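PDB 4MK3: glutathione S-transferase from Cupriavidus metallidurans, which probably catalyses the transfer of glutathione to electrophilic substrates and holds glutathione sulfinic acid in its ligand pocket. Local coordinates for residues W169-G183 with A207-I219. Residues are numbered along the deposited sequence; the frame is centred on the assembly and turned at random.
Sequences WCTGTHYTLADVAVG and AFQEKIEKRQSFI
W169 meets K211 over one face and F208 at its edge, in the all-helical C-terminal domain of the glutathione S-transferase fold. Here the loop leading into helix 177-192 packs on helix 203-212 and the short helix 216-219. The start of helix 177-192 carries the N-capping box and S/T-X-X-D motif known from GST C-terminal domains: T176 OG1 accepts from A178 N, and D179 OD2 accepts from T176 N through its anti lone pair. The other oxygen, D179 OD1, takes C170 N at 2.8 Å in an almost straight bond on its syn side. One carboxylate therefore ties the W169-G172 turn to the start of the helix.

The lysine comes over one face of the indole. K211 NZ sits 3.9 Å from the centroid of the six-membered ring, a cation-pi contact, and also bonds to T168 O. Y175 CD1 lies against the opposite face, toward its rim. F208 meets the indole at its edge, with CE2 3.9 Å from W169 CE3. With CG anti to the backbone N (chi1 166°), the F208 ring also reaches V182, with F208 CE1 3.7 Å from V182 CG1.

R215 stacks on a face of the Y175 ring. The guanidinium lies flat on it, planes 18° apart, while R215 NE makes a salt bridge to E43. Replacing Y175 with an alanine would probably leave the guanidinium without its stacking partner and take away the atom that packs on the far face of W169, near its rim.

G183 lets F218 and I212 come close, where a CB would clash. Beside it, Q209 NE2 donates to G183 O at 3.1 Å, tilted 16° from the carbonyl plane.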
loop_
_atom_site.group_PDB
_atom_site.type_symbol
_atom_site.label_atom_id
_atom_site.label_comp_id
_atom_site.label_asym_id
_atom_site.label_seq_id
_atom_site.Cartn_x
_atom_site.Cartn_y
_atom_site.Cartn_z
ATOM N N TRP A 169 3.165 22.299 -8.707
ATOM C CA TRP A 169 2.588 21.061 -8.223
ATOM C C TRP A 169 3.702 20.037 -8.036
ATOM O O TRP A 169 4.838 20.247 -8.430
ATOM C CB TRP A 169 1.541 20.524 -9.209
ATOM C CG TRP A 169 0.311 21.377 -9.389
ATOM C CD1 TRP A 169 -0.048 22.053 -10.514
ATOM C CD2 TRP A 169 -0.734 21.601 -8.436
ATOM N NE1 TRP A 169 -1.248 22.682 -10.326
ATOM C CE2 TRP A 169 -1.694 22.414 -9.062
ATOM C CE3 TRP A 169 -0.950 21.189 -7.118
ATOM C CZ2 TRP A 169 -2.875 22.816 -8.415
ATOM C CZ3 TRP A 169 -2.124 21.585 -6.472
ATOM C CH2 TRP A 169 -3.062 22.398 -7.127
ATOM N N CYS A 170 3.371 18.917 -7.419
ATOM C CA CYS A 170 4.389 17.932 -7.063
ATOM C C CYS A 170 5.286 17.526 -8.214
ATOM O O CYS A 170 6.498 17.360 -8.013
ATOM C CB CYS A 170 3.751 16.685 -6.468
ATOM S SG CYS A 170 3.146 16.892 -4.779
ATOM N N THR A 171 4.717 17.347 -9.401
ATOM C CA THR A 171 5.485 16.950 -10.573
ATOM C C THR A 171 5.728 18.078 -11.564
ATOM O O THR A 171 6.190 17.826 -12.667
ATOM C CB THR A 171 4.868 15.759 -11.313
ATOM O OG1 THR A 171 3.608 16.138 -11.895
ATOM C CG2 THR A 171 4.675 14.600 -10.340
ATOM N N GLY A 172 5.448 19.316 -11.177
ATOM C CA GLY A 172 5.744 20.466 -12.020
ATOM C C GLY A 172 4.508 21.272 -12.417
ATOM O O GLY A 172 3.855 21.871 -11.579
ATOM N N THR A 173 4.169 21.253 -13.702
ATOM C CA THR A 173 3.122 22.114 -14.242
ATOM C C THR A 173 1.707 21.644 -13.932
ATOM O O THR A 173 0.799 22.466 -13.908
ATOM C CB THR A 173 3.217 22.232 -15.783
ATOM O OG1 THR A 173 3.230 20.921 -16.356
ATOM C CG2 THR A 173 4.492 22.945 -16.211
ATOM N N HIS A 174 1.490 20.340 -13.765
ATOM C CA HIS A 174 0.125 19.820 -13.707
ATOM C C HIS A 174 -0.218 19.147 -12.425
ATOM O O HIS A 174 0.588 18.459 -11.827
ATOM C CB HIS A 174 -0.105 18.814 -14.826
ATOM C CG HIS A 174 -0.315 19.459 -16.152
ATOM N ND1 HIS A 174 0.715 20.025 -16.875
ATOM C CD2 HIS A 174 -1.439 19.681 -16.872
ATOM C CE1 HIS A 174 0.238 20.542 -17.987
ATOM N NE2 HIS A 174 -1.067 20.341 -18.015
ATOM N N TYR A 175 -1.478 19.339 -12.041
ATOM C CA TYR A 175 -2.112 18.637 -10.926
ATOM C C TYR A 175 -2.313 17.168 -11.282
ATOM O O TYR A 175 -2.828 16.849 -12.357
ATOM C CB TYR A 175 -3.455 19.297 -10.698
ATOM C CG TYR A 175 -4.362 18.781 -9.592
ATOM C CD1 TYR A 175 -4.142 19.096 -8.266
ATOM C CD2 TYR A 175 -5.488 18.056 -9.907
ATOM C CE1 TYR A 175 -5.007 18.676 -7.286
ATOM C CE2 TYR A 175 -6.361 17.631 -8.927
ATOM C CZ TYR A 175 -6.115 17.961 -7.623
ATOM O OH TYR A 175 -6.998 17.589 -6.644
ATOM N N THR A 176 -1.879 16.305 -10.374
ATOM C CA THR A 176 -1.970 14.859 -10.551
ATOM C C THR A 176 -2.395 14.196 -9.249
ATOM O O THR A 176 -2.589 14.831 -8.212
ATOM C CB THR A 176 -0.597 14.247 -10.941
ATOM O OG1 THR A 176 0.308 14.361 -9.835
ATOM C CG2 THR A 176 -0.003 14.899 -12.190
ATOM N N LEU A 177 -2.519 12.877 -9.321
ATOM C CA LEU A 177 -2.794 12.092 -8.128
ATOM C C LEU A 177 -1.759 12.322 -7.032
ATOM O O LEU A 177 -2.066 12.162 -5.850
ATOM C CB LEU A 177 -2.854 10.612 -8.519
ATOM C CG LEU A 177 -3.109 9.595 -7.399
ATOM C CD1 LEU A 177 -4.445 9.836 -6.717
ATOM C CD2 LEU A 177 -3.060 8.177 -7.968
ATOM N N ALA A 178 -0.523 12.691 -7.394
ATOM C CA ALA A 178 0.458 13.022 -6.381
ATOM C C ALA A 178 -0.037 14.129 -5.459
ATOM O O ALA A 178 0.063 14.035 -4.221
ATOM C CB ALA A 178 1.779 13.431 -7.042
ATOM N N ASP A 179 -0.562 15.186 -6.070
ATOM C CA ASP A 179 -1.083 16.313 -5.307
ATOM C C ASP A 179 -2.281 15.932 -4.476
ATOM O O ASP A 179 -2.396 16.343 -3.314
ATOM C CB ASP A 179 -1.419 17.431 -6.292
ATOM C CG ASP A 179 -0.237 17.785 -7.137
ATOM O OD1 ASP A 179 0.736 18.380 -6.597
ATOM O OD2 ASP A 179 -0.251 17.422 -8.333
ATOM N N VAL A 180 -3.197 15.164 -5.061
ATOM C CA VAL A 180 -4.353 14.684 -4.299
ATOM C C VAL A 180 -3.899 13.964 -3.026
ATOM O O VAL A 180 -4.384 14.246 -1.931
ATOM C CB VAL A 180 -5.214 13.737 -5.154
ATOM C CG1 VAL A 180 -6.366 13.166 -4.349
ATOM C CG2 VAL A 180 -5.752 14.431 -6.378
ATOM N N ALA A 181 -2.968 13.042 -3.195
ATOM C CA ALA A 181 -2.521 12.193 -2.100
ATOM C C ALA A 181 -1.835 13.033 -1.015
ATOM O O ALA A 181 -2.114 12.889 0.179
ATOM C CB ALA A 181 -1.628 11.104 -2.632
ATOM N N VAL A 182 -0.941 13.923 -1.421
ATOM C CA VAL A 182 -0.246 14.795 -0.479
ATOM C C VAL A 182 -1.221 15.716 0.245
ATOM O O VAL A 182 -1.173 15.846 1.467
ATOM C CB VAL A 182 0.878 15.595 -1.187
ATOM C CG1 VAL A 182 1.441 16.666 -0.258
ATOM C CG2 VAL A 182 1.981 14.645 -1.664
ATOM N N GLY A 183 -2.173 16.291 -0.489
ATOM C CA GLY A 183 -3.161 17.154 0.112
ATOM C C GLY A 183 -3.993 16.455 1.168
ATOM O O GLY A 183 -4.340 17.012 2.215
ATOM N N ALA A 207 2.000 26.691 1.232
ATOM C CA ALA A 207 1.494 27.341 0.032
ATOM C C ALA A 207 0.725 26.337 -0.833
ATOM O O ALA A 207 -0.331 26.645 -1.387
ATOM C CB ALA A 207 2.653 27.971 -0.740
ATOM N N PHE A 208 1.272 25.138 -0.942
ATOM C CA PHE A 208 0.612 24.051 -1.657
ATOM C C PHE A 208 -0.754 23.773 -1.074
ATOM O O PHE A 208 -1.737 23.685 -1.804
ATOM C CB PHE A 208 1.507 22.806 -1.597
ATOM C CG PHE A 208 0.821 21.527 -1.987
ATOM C CD1 PHE A 208 0.151 20.767 -1.044
ATOM C CD2 PHE A 208 0.884 21.077 -3.285
ATOM C CE1 PHE A 208 -0.457 19.593 -1.389
ATOM C CE2 PHE A 208 0.232 19.884 -3.642
ATOM C CZ PHE A 208 -0.428 19.164 -2.694
ATOM N N GLN A 209 -0.826 23.645 0.248
ATOM C CA GLN A 209 -2.084 23.236 0.860
ATOM C C GLN A 209 -3.137 24.331 0.755
ATOM O O GLN A 209 -4.329 24.055 0.569
ATOM C CB GLN A 209 -1.871 22.821 2.320
ATOM C CG GLN A 209 -3.064 22.046 2.887
ATOM C CD GLN A 209 -3.225 20.667 2.286
ATOM O OE1 GLN A 209 -2.353 20.167 1.589
ATOM N NE2 GLN A 209 -4.366 20.050 2.529
ATOM N N GLU A 210 -2.706 25.577 0.862
ATOM C CA GLU A 210 -3.620 26.708 0.741
ATOM C C GLU A 210 -4.285 26.719 -0.626
ATOM O O GLU A 210 -5.467 27.049 -0.758
ATOM C CB GLU A 210 -2.873 28.016 0.990
ATOM C CG GLU A 210 -2.538 28.244 2.456
ATOM C CD GLU A 210 -2.004 29.638 2.729
ATOM O OE1 GLU A 210 -1.700 29.934 3.905
ATOM O OE2 GLU A 210 -1.899 30.433 1.771
ATOM N N LYS A 211 -3.536 26.325 -1.643
ATOM C CA LYS A 211 -4.071 26.254 -2.994
ATOM C C LYS A 211 -4.989 25.045 -3.178
ATOM O O LYS A 211 -6.103 25.150 -3.695
ATOM C CB LYS A 211 -2.913 26.179 -3.979
ATOM C CG LYS A 211 -3.329 26.097 -5.406
ATOM C CD LYS A 211 -2.136 26.344 -6.319
ATOM C CE LYS A 211 -1.057 25.287 -6.147
ATOM N NZ LYS A 211 -0.109 25.381 -7.292
ATOM N N ILE A 212 -4.526 23.873 -2.767
ATOM C CA ILE A 212 -5.270 22.676 -3.072
ATOM C C ILE A 212 -6.609 22.679 -2.336
ATOM O O ILE A 212 -7.610 22.151 -2.852
ATOM C CB ILE A 212 -4.441 21.408 -2.813
ATOM C CG1 ILE A 212 -4.958 20.260 -3.702
ATOM C CG2 ILE A 212 -4.439 21.064 -1.342
ATOM C CD1 ILE A 212 -4.094 19.036 -3.614
ATOM N N GLU A 213 -6.671 23.291 -1.154
ATOM C CA GLU A 213 -7.896 23.241 -0.365
ATOM C C GLU A 213 -8.979 24.158 -0.942
ATOM O O GLU A 213 -10.125 24.118 -0.498
ATOM C CB GLU A 213 -7.622 23.571 1.097
ATOM C CG GLU A 213 -7.324 25.026 1.338
ATOM C CD GLU A 213 -6.800 25.301 2.728
ATOM O OE1 GLU A 213 -6.569 24.342 3.500
ATOM O OE2 GLU A 213 -6.617 26.488 3.042
ATOM N N LYS A 214 -8.624 24.972 -1.928
ATOM C CA LYS A 214 -9.598 25.771 -2.654
ATOM C C LYS A 214 -10.255 25.018 -3.805
ATOM O O LYS A 214 -11.213 25.519 -4.405
ATOM C CB LYS A 214 -8.933 27.030 -3.189
ATOM C CG LYS A 214 -8.581 28.019 -2.121
ATOM C CD LYS A 214 -7.786 29.170 -2.724
ATOM C CE LYS A 214 -7.380 30.183 -1.680
ATOM N NZ LYS A 214 -6.624 31.293 -2.314
ATOM N N ARG A 215 -9.756 23.823 -4.124
ATOM C CA ARG A 215 -10.379 23.025 -5.175
ATOM C C ARG A 215 -11.707 22.485 -4.668
ATOM O O ARG A 215 -11.832 22.103 -3.512
ATOM C CB ARG A 215 -9.476 21.869 -5.599
ATOM C CG ARG A 215 -8.179 22.342 -6.285
ATOM C CD ARG A 215 -7.389 21.177 -6.819
ATOM N NE ARG A 215 -7.988 20.585 -8.003
ATOM C CZ ARG A 215 -7.720 20.941 -9.255
ATOM N NH1 ARG A 215 -6.847 21.930 -9.501
ATOM N NH2 ARG A 215 -8.310 20.318 -10.266
ATOM N N GLN A 216 -12.682 22.453 -5.564
ATOM C CA GLN A 216 -14.027 21.998 -5.220
ATOM C C GLN A 216 -14.000 20.594 -4.592
ATOM O O GLN A 216 -14.741 20.310 -3.637
ATOM C CB GLN A 216 -14.917 21.987 -6.458
ATOM C CG GLN A 216 -16.392 21.849 -6.093
ATOM C CD GLN A 216 -16.883 23.049 -5.331
ATOM O OE1 GLN A 216 -16.732 24.191 -5.785
ATOM N NE2 GLN A 216 -17.454 22.822 -4.154
ATOM N N SER A 217 -13.176 19.714 -5.132
ATOM C CA SER A 217 -13.094 18.353 -4.636
ATOM C C SER A 217 -12.662 18.280 -3.173
ATOM O O SER A 217 -13.110 17.411 -2.427
ATOM C CB SER A 217 -12.136 17.567 -5.514
ATOM O OG SER A 217 -10.851 18.186 -5.455
ATOM N N PHE A 218 -11.756 19.157 -2.765
ATOM C CA PHE A 218 -11.359 19.243 -1.369
ATOM C C PHE A 218 -12.434 19.900 -0.509
ATOM O O PHE A 218 -12.762 19.409 0.577
ATOM C CB PHE A 218 -9.995 19.947 -1.232
ATOM C CG PHE A 218 -8.825 19.007 -1.442
ATOM C CD1 PHE A 218 -8.459 18.614 -2.705
ATOM C CD2 PHE A 218 -8.155 18.481 -0.358
ATOM C CE1 PHE A 218 -7.402 17.724 -2.893
ATOM C CE2 PHE A 218 -7.105 17.582 -0.531
ATOM C CZ PHE A 218 -6.746 17.202 -1.808
ATOM N N ILE A 219 -12.994 21.014 -0.986
ATOM C CA ILE A 219 -14.060 21.714 -0.266
ATOM C C ILE A 219 -15.208 20.762 0.100
ATOM O O ILE A 219 -15.759 20.828 1.182
ATOM C CB ILE A 219 -14.600 22.859 -1.147
ATOM C CG1 ILE A 219 -13.562 23.984 -1.253
ATOM C CG2 ILE A 219 -15.918 23.392 -0.611
ATOM C CD1 ILE A 219 -13.880 24.989 -2.335
#